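Long-range contacts in endoglucanase E-5 (Thermobifida fusca, PDB 2CKS), which hydrolyses internal beta-1,4-glucosidic linkages in cellulose, lichenin and cereal beta-D-glucans through its family 5 catalytic domain: residues M64-D69 with H109-R114; H101-G106 with E139-S144; S147-A152 with A190-N195. All blocks are in the same frame, centred on the assembly; numbering follows the deposited sequence.

In the fold
The catalytic domain is a (beta/alpha)8 barrel, and the three contacts come in order along the chain and round the barrel. Interactions 1 and 2 interlock: 64-69 comes first, then 101-106, 109-114 and 139-144, so the loop after strand 95-101, with the start of helix 112-126, is tied to the loop after strand 59-65, and the same loop to the one after strand 132-135. Their centres lie about 10 Å apart. Interaction 3 follows in series, its centre about 20 Å and about 15 Å from theirs, where helix 145-162 meets the chain leaving helix 187-191. The route thus leads from loops at the catalytic end of the barrel to its outer helical layer.

Interaction 1: M64-D69 with H109-R114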
ATOM      1  N   MET A  64       1.248  -0.455  -9.336  1.00  6.46           N
ATOM      2  CA  MET A  64       1.547  -0.848 -10.704  1.00  6.35           C
ATOM      3  C   MET A  64       1.023  -2.254 -10.963  1.00  5.87           C
ATOM      4  O   MET A  64       1.618  -3.242 -10.535  1.00  5.65           O
ATOM      5  CB  MET A  64       3.053  -0.810 -10.945  1.00  6.37           C
ATOM      6  CG  MET A  64       3.465  -1.135 -12.390  1.00  7.37           C
ATOM      7  SD  MET A  64       5.238  -1.089 -12.612  1.00  8.62           S
ATOM      8  CE  MET A  64       5.697  -2.629 -11.795  1.00  8.58           C
ATOM      9  N   TYR A  65      -0.108  -2.339 -11.654  1.00  5.91           N
ATOM     10  CA  TYR A  65      -0.622  -3.615 -12.122  1.00  5.87           C
ATOM     11  C   TYR A  65       0.375  -4.224 -13.099  1.00  6.00           C
ATOM     12  O   TYR A  65       1.123  -3.516 -13.764  1.00  6.62           O
ATOM     13  CB  TYR A  65      -1.944  -3.444 -12.849  1.00  6.33           C
ATOM     14  CG  TYR A  65      -3.172  -3.222 -12.004  1.00  6.90           C
ATOM     15  CD1 TYR A  65      -3.339  -2.057 -11.271  1.00  8.60           C
ATOM     16  CD2 TYR A  65      -4.192  -4.163 -11.980  1.00  9.31           C
ATOM     17  CE1 TYR A  65      -4.481  -1.830 -10.532  1.00  9.18           C
ATOM     18  CE2 TYR A  65      -5.344  -3.947 -11.236  1.00 10.08           C
ATOM     19  CZ  TYR A  65      -5.477  -2.777 -10.519  1.00 10.88           C
ATOM     20  OH  TYR A  65      -6.612  -2.544  -9.773  1.00 13.12           O
ATOM     21  N   ILE A  66       0.385  -5.550 -13.161  1.00  6.16           N
ATOM     22  CA  ILE A  66       1.297  -6.279 -14.038  1.00  6.11           C
ATOM     23  C   ILE A  66       0.531  -6.775 -15.261  1.00  6.35           C
ATOM     24  O   ILE A  66       0.926  -6.514 -16.392  1.00  6.36           O
ATOM     25  CB  ILE A  66       1.967  -7.445 -13.266  1.00  6.39           C
ATOM     26  CG1 ILE A  66       2.425  -6.994 -11.865  1.00  7.30           C
ATOM     27  CG2 ILE A  66       3.122  -8.018 -14.091  1.00  6.09           C
ATOM     28  CD1 ILE A  66       3.353  -5.822 -11.844  1.00  7.27           C
ATOM     29  N   GLN A  67      -0.569  -7.470 -15.008  1.00  6.53           N
ATOM     30  CA  GLN A  67      -1.550  -7.791 -16.030  1.00  6.96           C
ATOM     31  C   GLN A  67      -2.522  -6.607 -16.155  1.00  7.40           C
ATOM     32  O   GLN A  67      -2.203  -5.506 -15.714  1.00  7.19           O
ATOM     33  CB  GLN A  67      -2.238  -9.114 -15.689  1.00  6.99           C
ATOM     34  CG  GLN A  67      -1.362 -10.329 -16.000  1.00  7.48           C
ATOM     35  CD  GLN A  67      -0.161 -10.483 -15.072  1.00  6.48           C
ATOM     36  OE1 GLN A  67      -0.312 -10.503 -13.850  1.00  7.41           O
ATOM     37  NE2 GLN A  67       1.027 -10.605 -15.655  1.00  6.73           N
ATOM     38  N   GLU A  68      -3.674  -6.807 -16.796  1.00  8.46           N
ATOM     39  CA  GLU A  68      -4.690  -5.757 -16.948  1.00  9.34           C
ATOM     40  C   GLU A  68      -4.105  -4.490 -17.586  1.00  9.46           C
ATOM     41  O   GLU A  68      -4.359  -3.370 -17.143  1.00  9.98           O
ATOM     42  CB  GLU A  68      -5.387  -5.487 -15.606  1.00  9.74           C
ATOM     43  CG  GLU A  68      -5.970  -6.761 -14.998  1.00 11.16           C
ATOM     44  CD  GLU A  68      -6.744  -6.541 -13.715  1.00 12.74           C
ATOM     45  OE1 GLU A  68      -7.716  -5.744 -13.717  1.00 15.21           O
ATOM     46  OE2 GLU A  68      -6.385  -7.176 -12.699  1.00 13.95           O
ATOM     47  N   ASP A  69      -3.322  -4.701 -18.643  1.00  9.58           N
ATOM     48  CA  ASP A  69      -2.707  -3.636 -19.445  1.00  9.56           C
ATOM     49  C   ASP A  69      -1.585  -2.890 -18.724  1.00  8.76           C
ATOM     50  O   ASP A  69      -1.197  -1.793 -19.133  1.00  8.65           O
ATOM     51  CB  ASP A  69      -3.769  -2.656 -19.964  1.00 10.58           C
ATOM     52  CG  ASP A  69      -4.780  -3.331 -20.871  1.00 13.82           C
ATOM     53  OD1 ASP A  69      -5.992  -3.107 -20.677  1.00 19.86           O
ATOM     54  OD2 ASP A  69      -4.444  -4.097 -21.797  1.00 19.81           O
ATOM     55  N   HIS A 109       3.737 -16.297  -7.889  1.00  6.34           N
ATOM     56  CA  HIS A 109       4.790 -16.919  -8.679  1.00  6.53           C
ATOM     57  C   HIS A 109       4.609 -16.729 -10.197  1.00  6.27           C
ATOM     58  O   HIS A 109       5.587 -16.743 -10.946  1.00  6.78           O
ATOM     59  CB  HIS A 109       4.923 -18.412  -8.353  1.00  6.56           C
ATOM     60  CG  HIS A 109       6.301 -18.946  -8.587  1.00  7.14           C
ATOM     61  ND1 HIS A 109       6.840 -19.080  -9.850  1.00  8.81           N
ATOM     62  CD2 HIS A 109       7.248 -19.382  -7.724  1.00  9.09           C
ATOM     63  CE1 HIS A 109       8.063 -19.567  -9.751  1.00  9.26           C
ATOM     64  NE2 HIS A 109       8.335 -19.760  -8.473  1.00  8.72           N
ATOM     65  N   TYR A 110       3.372 -16.535 -10.649  1.00  6.57           N
ATOM     66  CA  TYR A 110       3.108 -16.220 -12.055  1.00  6.98           C
ATOM     67  C   TYR A 110       3.954 -15.044 -12.562  1.00  7.03           C
ATOM     68  O   TYR A 110       4.326 -14.994 -13.739  1.00  8.15           O
ATOM     69  CB  TYR A 110       1.621 -15.915 -12.240  1.00  7.12           C
ATOM     70  CG  TYR A 110       1.201 -15.756 -13.671  1.00  8.29           C
ATOM     71  CD1 TYR A 110       0.798 -16.855 -14.417  1.00  9.43           C
ATOM     72  CD2 TYR A 110       1.210 -14.510 -14.286  1.00  9.18           C
ATOM     73  CE1 TYR A 110       0.413 -16.717 -15.731  1.00 10.79           C
ATOM     74  CE2 TYR A 110       0.830 -14.361 -15.611  1.00 10.96           C
ATOM     75  CZ  TYR A 110       0.429 -15.468 -16.327  1.00 12.36           C
ATOM     76  OH  TYR A 110       0.056 -15.328 -17.649  1.00 13.88           O
ATOM     77  N   ASN A 111       4.248 -14.099 -11.670  1.00  6.77           N
ATOM     78  CA  ASN A 111       4.983 -12.891 -12.016  1.00  7.16           C
ATOM     79  C   ASN A 111       6.363 -12.801 -11.357  1.00  7.38           C
ATOM     80  O   ASN A 111       6.955 -11.728 -11.321  1.00  8.31           O
ATOM     81  CB  ASN A 111       4.140 -11.673 -11.636  1.00  7.29           C
ATOM     82  CG  ASN A 111       3.000 -11.454 -12.592  1.00  6.59           C
ATOM     83  OD1 ASN A 111       3.222 -11.291 -13.788  1.00  6.67           O
ATOM     84  ND2 ASN A 111       1.772 -11.500 -12.088  1.00  7.83           N
ATOM     85  N   LEU A 112       6.882 -13.925 -10.873  1.00  7.22           N
ATOM     86  CA  LEU A 112       8.145 -13.930 -10.132  1.00  7.93           C
ATOM     87  C   LEU A 112       9.338 -13.466 -10.965  1.00  8.17           C
ATOM     88  O   LEU A 112      10.130 -12.651 -10.506  1.00  6.99           O
ATOM     89  CB  LEU A 112       8.438 -15.329  -9.574  1.00  8.16           C
ATOM     90  CG  LEU A 112       9.812 -15.467  -8.900  1.00  8.90           C
ATOM     91  CD1 LEU A 112       9.921 -14.547  -7.706  1.00  9.83           C
ATOM     92  CD2 LEU A 112      10.066 -16.903  -8.493  1.00 11.06           C
ATOM     93  N   ASP A 113       9.488 -14.005 -12.169  1.00  9.00           N
ATOM     94  CA  ASP A 113      10.627 -13.666 -13.022  1.00 10.05           C
ATOM     95  C   ASP A 113      10.645 -12.165 -13.318  1.00  9.49           C
ATOM     96  O   ASP A 113      11.689 -11.520 -13.193  1.00  9.74           O
ATOM     97  CB  ASP A 113      10.594 -14.482 -14.320  1.00 10.84           C
ATOM     98  CG  ASP A 113      11.904 -14.433 -15.091  1.00 14.05           C
ATOM     99  OD1 ASP A 113      12.983 -14.442 -14.463  1.00 16.05           O
ATOM    100  OD2 ASP A 113      11.941 -14.399 -16.343  0.50 16.46           O
ATOM    101  N   ARG A 114       9.478 -11.607 -13.657  1.00  8.95           N
ATOM    102  CA  ARG A 114       9.326 -10.165 -13.860  1.00  8.75           C
ATOM    103  C   ARG A 114       9.621  -9.383 -12.593  1.00  7.92           C
ATOM    104  O   ARG A 114      10.240  -8.325 -12.650  1.00  7.80           O
ATOM    105  CB  ARG A 114       7.897  -9.816 -14.286  1.00  9.01           C
ATOM    106  CG  ARG A 114       7.633  -9.944 -15.750  1.00 10.78           C
ATOM    107  CD  ARG A 114       6.216  -9.561 -16.105  1.00 12.17           C
ATOM    108  NE  ARG A 114       5.305 -10.655 -15.797  1.00 13.50           N
ATOM    109  CZ  ARG A 114       4.952 -11.597 -16.653  1.00 14.09           C
ATOM    110  NH1 ARG A 114       5.433 -11.587 -17.892  1.00 15.91           N
ATOM    111  NH2 ARG A 114       4.125 -12.563 -16.265  1.00 13.94           N
TER
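Ile-66 and Asn-111 run alongside one another, their side chains pointing opposite ways. The CG2 branch of Ile-66 lies 3.3 Å from Asn-111 OD1 and also comes within 3.8 Å of Arg-114 NE, giving the polar cluster an apolar flank. Trp-100 of strand 95-101 touches Ile-66, Asn-111 and Arg-114 alike.

Gln-67 follows and does the polar work. Bent at chi2 (70°), it meets Asn-111 from the opposite direction, amide against amide, with the two planes only 9° from coplanar. The result is a cyclic pair: Asn-111 ND2 donates to Gln-67 OE1 at 2.9 Å, and Gln-67 NE2 returns a bond of 3.0 Å to Asn-111 OD1, each donor lying in the carbonyl plane on a lone pair. Arg-114 then takes hold of Asn-111 OD1 side-on, with NE at 3.0 Å and NH2 at 2.9 Å. Three N-H groups therefore converge on one oxygen, which is likely to polarise the carbonyl and to settle which end of the amide is oxygen. Gln-67 NE2 has a second acceptor in Glu-72, and the same nitrogen sits near the ring plane of Tyr-110, 3.8 Å from the edge atom CE2.

Asn-111 stands at the N-cap of helix 112-126 yet makes no capping bond with its side chain, which is spent across the contact instead. The side chain of Asn-111 lies about 11 Å from that of Glu-139, the probable proton donor. Here the amide pair joins the loop after strand 59-65 to the start of helix 112-126, at the C-terminal end of the (beta/alpha)8 barrel.

Interaction 2: H101-G106 with E139-S144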
ATOM      1  N   HIS A 101       1.571  -4.887  -8.165  1.00  5.03           N
ATOM      2  CA  HIS A 101       0.137  -5.009  -7.951  1.00  5.28           C
ATOM      3  C   HIS A 101      -0.462  -6.203  -8.672  1.00  5.81           C
ATOM      4  O   HIS A 101      -1.244  -6.065  -9.614  1.00  6.08           O
ATOM      5  CB  HIS A 101      -0.581  -3.710  -8.327  1.00  5.29           C
ATOM      6  CG  HIS A 101      -1.940  -3.579  -7.732  1.00  5.09           C
ATOM      7  ND1 HIS A 101      -2.159  -3.025  -6.488  1.00  5.27           N
ATOM      8  CD2 HIS A 101      -3.160  -3.924  -8.213  1.00  5.57           C
ATOM      9  CE1 HIS A 101      -3.455  -3.033  -6.231  1.00  6.64           C
ATOM     10  NE2 HIS A 101      -4.086  -3.567  -7.263  1.00  6.79           N
ATOM     11  N   ILE A 102      -0.079  -7.385  -8.209  1.00  6.36           N
ATOM     12  CA  ILE A 102      -0.653  -8.618  -8.718  1.00  7.25           C
ATOM     13  C   ILE A 102      -2.058  -8.784  -8.160  1.00  7.55           C
ATOM     14  O   ILE A 102      -2.358  -8.334  -7.044  1.00  7.53           O
ATOM     15  CB  ILE A 102       0.236  -9.842  -8.396  1.00  7.49           C
ATOM     16  CG1 ILE A 102       0.334 -10.098  -6.884  1.00  9.11           C
ATOM     17  CG2 ILE A 102       1.612  -9.671  -9.020  1.00  7.31           C
ATOM     18  CD1 ILE A 102      -0.410 -11.350  -6.422  1.00 10.97           C
ATOM     19  N   LEU A 103      -2.919  -9.396  -8.964  1.00  7.93           N
ATOM     20  CA  LEU A 103      -4.308  -9.614  -8.592  1.00  8.53           C
ATOM     21  C   LEU A 103      -4.877 -10.827  -9.323  1.00  9.10           C
ATOM     22  O   LEU A 103      -5.341 -11.775  -8.692  1.00  8.61           O
ATOM     23  CB  LEU A 103      -5.124  -8.354  -8.906  1.00  9.18           C
ATOM     24  CG  LEU A 103      -6.616  -8.407  -8.587  1.00 10.68           C
ATOM     25  CD1 LEU A 103      -6.864  -8.831  -7.135  1.00 12.07           C
ATOM     26  CD2 LEU A 103      -7.264  -7.061  -8.874  1.00 12.43           C
ATOM     27  N   THR A 104      -4.824 -10.782 -10.655  1.00  9.21           N
ATOM     28  CA  THR A 104      -5.260 -11.885 -11.518  1.00  9.87           C
ATOM     29  C   THR A 104      -4.272 -12.025 -12.678  1.00  9.22           C
ATOM     30  O   THR A 104      -4.172 -11.109 -13.503  1.00  9.34           O
ATOM     31  CB  THR A 104      -6.681 -11.611 -12.094  1.00 10.44           C
ATOM     32  OG1 THR A 104      -7.624 -11.370 -11.037  1.00 12.94           O
ATOM     33  CG2 THR A 104      -7.220 -12.843 -12.816  1.00 11.69           C
ATOM     34  N   PRO A 105      -3.531 -13.130 -12.778  1.00  8.85           N
ATOM     35  CA  PRO A 105      -3.534 -14.270 -11.849  1.00  8.91           C
ATOM     36  C   PRO A 105      -3.130 -13.963 -10.401  1.00  8.68           C
ATOM     37  O   PRO A 105      -2.307 -13.078 -10.137  1.00  8.60           O
ATOM     38  CB  PRO A 105      -2.502 -15.220 -12.470  1.00  9.04           C
ATOM     39  CG  PRO A 105      -2.446 -14.835 -13.887  1.00  9.33           C
ATOM     40  CD  PRO A 105      -2.626 -13.344 -13.914  1.00  8.85           C
ATOM     41  N   GLY A 106      -3.694 -14.744  -9.485  1.00  8.10           N
ATOM     42  CA  GLY A 106      -3.536 -14.537  -8.058  1.00  8.10           C
ATOM     43  C   GLY A 106      -2.337 -15.210  -7.416  1.00  7.52           C
ATOM     44  O   GLY A 106      -2.011 -14.902  -6.271  1.00  7.92           O
ATOM     45  N   GLU A 139      -2.037  -8.620  -3.733  0.70  6.22           N
ATOM     46  CA  GLU A 139      -3.171  -9.438  -3.286  0.70  5.89           C
ATOM     47  C   GLU A 139      -3.090 -10.886  -3.776  0.70  5.63           C
ATOM     48  O   GLU A 139      -3.790 -11.276  -4.707  0.70  3.40           O
ATOM     49  CB  GLU A 139      -4.503  -8.790  -3.698  0.70  6.51           C
ATOM     50  CG  GLU A 139      -4.900  -7.629  -2.797  0.70  8.10           C
ATOM     51  CD  GLU A 139      -6.344  -7.181  -2.956  0.70 10.71           C
ATOM     52  OE1 GLU A 139      -7.021  -7.651  -3.905  0.70 13.02           O
ATOM     53  OE2 GLU A 139      -6.810  -6.349  -2.127  0.70 12.55           O
ATOM     54  N   PRO A 140      -2.262 -11.697  -3.118  1.00  5.59           N
ATOM     55  CA  PRO A 140      -2.243 -13.138  -3.406  1.00  6.04           C
ATOM     56  C   PRO A 140      -3.633 -13.711  -3.206  1.00  6.48           C
ATOM     57  O   PRO A 140      -4.321 -13.319  -2.273  1.00  7.22           O
ATOM     58  CB  PRO A 140      -1.282 -13.710  -2.348  1.00  6.16           C
ATOM     59  CG  PRO A 140      -0.419 -12.546  -1.927  1.00  5.75           C
ATOM     60  CD  PRO A 140      -1.325 -11.348  -2.034  1.00  5.83           C
ATOM     61  N   ASN A 141      -4.068 -14.590  -4.093  1.00  6.89           N
ATOM     62  CA  ASN A 141      -5.327 -15.284  -3.897  1.00  7.35           C
ATOM     63  C   ASN A 141      -5.307 -16.644  -4.583  1.00  8.29           C
ATOM     64  O   ASN A 141      -4.623 -16.836  -5.590  1.00  8.27           O
ATOM     65  CB  ASN A 141      -6.516 -14.415  -4.359  1.00  7.36           C
ATOM     66  CG  ASN A 141      -6.428 -14.006  -5.815  1.00  6.90           C
ATOM     67  OD1 ASN A 141      -7.010 -14.664  -6.684  1.00  9.32           O
ATOM     68  ND2 ASN A 141      -5.727 -12.897  -6.096  1.00  6.54           N
ATOM     69  N   GLY A 142      -6.035 -17.583  -3.988  1.00  8.88           N
ATOM     70  CA  GLY A 142      -6.109 -18.945  -4.484  1.00  9.67           C
ATOM     71  C   GLY A 142      -4.884 -19.779  -4.161  1.00 10.05           C
ATOM     72  O   GLY A 142      -4.732 -20.878  -4.695  1.00 11.21           O
ATOM     73  N   VAL A 143      -4.019 -19.268  -3.281  1.00  9.78           N
ATOM     74  CA  VAL A 143      -2.767 -19.933  -2.922  1.00  9.30           C
ATOM     75  C   VAL A 143      -2.616 -20.082  -1.406  1.00  9.08           C
ATOM     76  O   VAL A 143      -3.161 -19.304  -0.613  1.00  8.67           O
ATOM     77  CB  VAL A 143      -1.522 -19.204  -3.513  1.00  9.72           C
ATOM     78  CG1 VAL A 143      -1.514 -19.283  -5.035  1.00 10.61           C
ATOM     79  CG2 VAL A 143      -1.447 -17.753  -3.036  1.00  9.99           C
ATOM     80  N   SER A 144      -1.858 -21.097  -1.009  1.00  8.66           N
ATOM     81  CA  SER A 144      -1.593 -21.356   0.394  1.00  8.54           C
ATOM     82  C   SER A 144      -0.641 -20.320   0.958  1.00  7.61           C
ATOM     83  O   SER A 144       0.127 -19.692   0.218  1.00  7.45           O
ATOM     84  CB  SER A 144      -0.966 -22.736   0.570  1.00  8.71           C
ATOM     85  OG  SER A 144       0.324 -22.778  -0.007  1.00  9.74           O
TER
HETATM   86  O   HOH W   1      -7.686 -13.868  -9.098  1.00 21.41           O
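Asn-141 meets Leu-103 and Gly-106 in the tight half of this contact. Chi1 of 58° tucks CG over the backbone, so that ND2 bonds to Leu-103 O at 2.9 Å, almost straight (171°), and, less straight, to Glu-139 O at 2.9 Å. Lacking a side chain, Gly-106 lets its CA approach Asn-141 ND2 to 3.4 Å, while Gly-106 O accepts the backbone N-H of Asn-141, with an N to O distance of 3.0 Å, from above its carbonyl plane. With an alanine here, Leu-103 O and Glu-139 O would probably lose their shared donor, and the water beside them one of its acceptors.

These loops follow strands 95-101 and 132-135 of the (beta/alpha)8 barrel and line its catalytic end. Glu-139, the proton donor by similarity, binds zinc together with Glu-231, and its OE2 is hydrogen-bonded to His-204. Its backbone N makes a weak bond to Ile-102 O, and Ile-102 CD1 packs 3.8 Å from Pro-140 N.

Packing is looser beyond Gly-106, where Val-143 CG2 stays 4.3 Å from Gly-106 O. Toward solvent, by exposed Thr-104, a water adds a second link, donating to Asn-141 OD1 at 2.6 Å and, at longer range, to Leu-103 O.

Interaction 3: S147-A152 with A190-N195; sequences SIKSYA and AANPVN
Lys-149 of helix 145-162, on the outer layer of the (beta/alpha)8 barrel, reaches the chain that leaves helix 187-191. Its CG stands trans to the backbone N (chi1 174°), which sends the chain outward to Asn-192 and Pro-193, bending near the end. There NZ donates to Pro-193 O at 3.0 Å, the nitrogen tilted from the carbonyl plane. The same ammonium forms a salt bridge with Glu-153, whose carboxylate also accepts the backbone N-H of Asn-195, so one charge pair holds the connecting chain at two points.

Nearer the helix the lysine makes its contacts through methylenes. Its chain crosses the side chain of Asn-192 at about a right angle, with Lys-149 CE 3.2 Å from Asn-192 OD1 and CD 3.3 Å from the same oxygen. One turn further along, Ala-152 CB rests 4.0 Å from Val-194 CG2, a small apolar patch beside the polar one.

Trp-145 bonds to Asn-192 O from the start of the helix, and Tyr-201 of strand 199-206 holds Val-194 N. The contact thus lies on one face of helix 145-162, between it and the chain running from helix 187-191 to strand 199-206, while Tyr-151 turns to helix 112-126.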
ATOM      1  N   SER A 147       3.014 -21.166   0.108  0.50  7.58           N
ATOM      2  CA  SER A 147       3.476 -20.782  -1.219  0.50  7.80           C
ATOM      3  C   SER A 147       3.776 -19.287  -1.284  0.50  7.43           C
ATOM      4  O   SER A 147       4.680 -18.878  -2.002  0.50  7.56           O
ATOM      5  CB  SER A 147       2.469 -21.184  -2.295  0.50  7.88           C
ATOM      6  OG  SER A 147       1.373 -20.299  -2.325  0.50  9.10           O
ATOM      7  N   ILE A 148       3.028 -18.476  -0.535  1.00  7.11           N
ATOM      8  CA  ILE A 148       3.321 -17.037  -0.472  1.00  6.68           C
ATOM      9  C   ILE A 148       4.644 -16.827   0.237  1.00  6.49           C
ATOM     10  O   ILE A 148       5.465 -16.048  -0.211  1.00  6.27           O
ATOM     11  CB  ILE A 148       2.196 -16.247   0.219  1.00  6.81           C
ATOM     12  CG1 ILE A 148       0.900 -16.367  -0.580  1.00  7.02           C
ATOM     13  CG2 ILE A 148       2.601 -14.771   0.349  1.00  7.73           C
ATOM     14  CD1 ILE A 148      -0.317 -15.933   0.196  1.00  7.30           C
ATOM     15  N   LYS A 149       4.859 -17.571   1.314  1.00  6.61           N
ATOM     16  CA  LYS A 149       6.110 -17.511   2.054  1.00  7.05           C
ATOM     17  C   LYS A 149       7.303 -17.886   1.157  1.00  7.04           C
ATOM     18  O   LYS A 149       8.318 -17.219   1.164  1.00  7.24           O
ATOM     19  CB  LYS A 149       6.030 -18.442   3.281  1.00  7.29           C
ATOM     20  CG  LYS A 149       7.336 -18.576   4.056  1.00 10.03           C
ATOM     21  CD  LYS A 149       7.223 -19.584   5.187  1.00 12.27           C
ATOM     22  CE  LYS A 149       8.509 -20.373   5.392  1.00 14.79           C
ATOM     23  NZ  LYS A 149       9.506 -19.551   6.118  1.00 17.51           N
ATOM     24  N   SER A 150       7.178 -18.954   0.380  0.50  7.20           N
ATOM     25  CA  SER A 150       8.277 -19.369  -0.490  0.50  7.11           C
ATOM     26  C   SER A 150       8.506 -18.355  -1.616  0.50  6.89           C
ATOM     27  O   SER A 150       9.641 -18.133  -2.015  0.50  6.67           O
ATOM     28  CB  SER A 150       8.062 -20.784  -1.042  0.50  7.61           C
ATOM     29  OG  SER A 150       6.862 -20.887  -1.785  0.50  8.66           O
ATOM     30  N   TYR A 151       7.438 -17.721  -2.102  1.00  6.64           N
ATOM     31  CA  TYR A 151       7.566 -16.653  -3.090  1.00  6.18           C
ATOM     32  C   TYR A 151       8.359 -15.502  -2.482  1.00  5.70           C
ATOM     33  O   TYR A 151       9.285 -14.985  -3.102  1.00  5.70           O
ATOM     34  CB  TYR A 151       6.187 -16.150  -3.550  1.00  5.90           C
ATOM     35  CG  TYR A 151       6.242 -14.816  -4.269  1.00  6.10           C
ATOM     36  CD1 TYR A 151       6.592 -14.733  -5.617  1.00  5.29           C
ATOM     37  CD2 TYR A 151       5.966 -13.631  -3.598  1.00  5.71           C
ATOM     38  CE1 TYR A 151       6.648 -13.503  -6.271  1.00  5.77           C
ATOM     39  CE2 TYR A 151       6.042 -12.410  -4.237  1.00  5.10           C
ATOM     40  CZ  TYR A 151       6.374 -12.345  -5.566  1.00  4.86           C
ATOM     41  OH  TYR A 151       6.417 -11.103  -6.172  1.00  6.82           O
ATOM     42  N   ALA A 152       7.990 -15.109  -1.265  1.00  6.08           N
ATOM     43  CA  ALA A 152       8.621 -13.989  -0.582  1.00  6.11           C
ATOM     44  C   ALA A 152      10.107 -14.270  -0.407  1.00  6.94           C
ATOM     45  O   ALA A 152      10.944 -13.404  -0.604  1.00  6.84           O
ATOM     46  CB  ALA A 152       7.955 -13.734   0.780  1.00  6.03           C
ATOM     47  N   ALA A 190       1.985 -16.384  11.819  1.00  8.81           N
ATOM     48  CA  ALA A 190       2.838 -16.378  13.004  1.00  9.26           C
ATOM     49  C   ALA A 190       3.498 -17.726  13.235  1.00  9.55           C
ATOM     50  O   ALA A 190       4.646 -17.770  13.692  1.00 10.15           O
ATOM     51  CB  ALA A 190       2.045 -15.967  14.217  1.00  9.48           C
ATOM     52  N   ALA A 191       2.802 -18.802  12.861  1.00  9.49           N
ATOM     53  CA  ALA A 191       3.315 -20.168  13.011  1.00  9.66           C
ATOM     54  C   ALA A 191       4.362 -20.535  11.964  1.00  9.60           C
ATOM     55  O   ALA A 191       5.133 -21.468  12.166  1.00 10.71           O
ATOM     56  CB  ALA A 191       2.169 -21.179  12.958  1.00  9.80           C
ATOM     57  N   ASN A 192       4.366 -19.824  10.835  1.00  9.02           N
ATOM     58  CA  ASN A 192       5.287 -20.089   9.735  1.00  8.32           C
ATOM     59  C   ASN A 192       5.685 -18.768   9.060  1.00  7.85           C
ATOM     60  O   ASN A 192       5.335 -18.520   7.917  1.00  7.60           O
ATOM     61  CB  ASN A 192       4.612 -21.033   8.728  1.00  8.38           C
ATOM     62  CG  ASN A 192       5.565 -21.564   7.678  1.00  8.23           C
ATOM     63  OD1 ASN A 192       6.783 -21.514   7.843  1.00 10.20           O
ATOM     64  ND2 ASN A 192       5.003 -22.092   6.588  1.00  9.01           N
ATOM     65  N   PRO A 193       6.402 -17.908   9.773  1.00  7.95           N
ATOM     66  CA  PRO A 193       6.660 -16.557   9.270  1.00  8.32           C
ATOM     67  C   PRO A 193       7.702 -16.542   8.156  1.00  8.94           C
ATOM     68  O   PRO A 193       8.499 -17.480   8.028  1.00  8.73           O
ATOM     69  CB  PRO A 193       7.159 -15.818  10.510  1.00  8.50           C
ATOM     70  CG  PRO A 193       7.793 -16.866  11.329  1.00  8.70           C
ATOM     71  CD  PRO A 193       7.005 -18.126  11.102  1.00  8.02           C
ATOM     72  N   VAL A 194       7.676 -15.493   7.345  1.00  9.34           N
ATOM     73  CA  VAL A 194       8.735 -15.270   6.369  1.00 10.39           C
ATOM     74  C   VAL A 194      10.059 -15.176   7.147  1.00 11.55           C
ATOM     75  O   VAL A 194      10.131 -14.480   8.156  1.00 12.13           O
ATOM     76  CB  VAL A 194       8.466 -13.996   5.547  1.00 10.10           C
ATOM     77  CG1 VAL A 194       9.672 -13.632   4.685  1.00 10.20           C
ATOM     78  CG2 VAL A 194       7.232 -14.183   4.688  1.00 10.18           C
ATOM     79  N   ASN A 195      11.074 -15.903   6.673  1.00 13.01           N
ATOM     80  CA  ASN A 195      12.382 -16.005   7.335  1.00 13.85           C
ATOM     81  C   ASN A 195      13.261 -14.822   6.930  1.00 13.68           C
ATOM     82  O   ASN A 195      14.279 -14.968   6.265  1.00 15.21           O
ATOM     83  CB  ASN A 195      13.053 -17.351   6.986  1.00 14.64           C
ATOM     84  CG  ASN A 195      14.299 -17.642   7.827  0.50 15.06           C
ATOM     85  OD1 ASN A 195      14.244 -17.705   9.063  0.50 16.48           O
ATOM     86  ND2 ASN A 195      15.425 -17.847   7.153  0.50 17.25           N
TER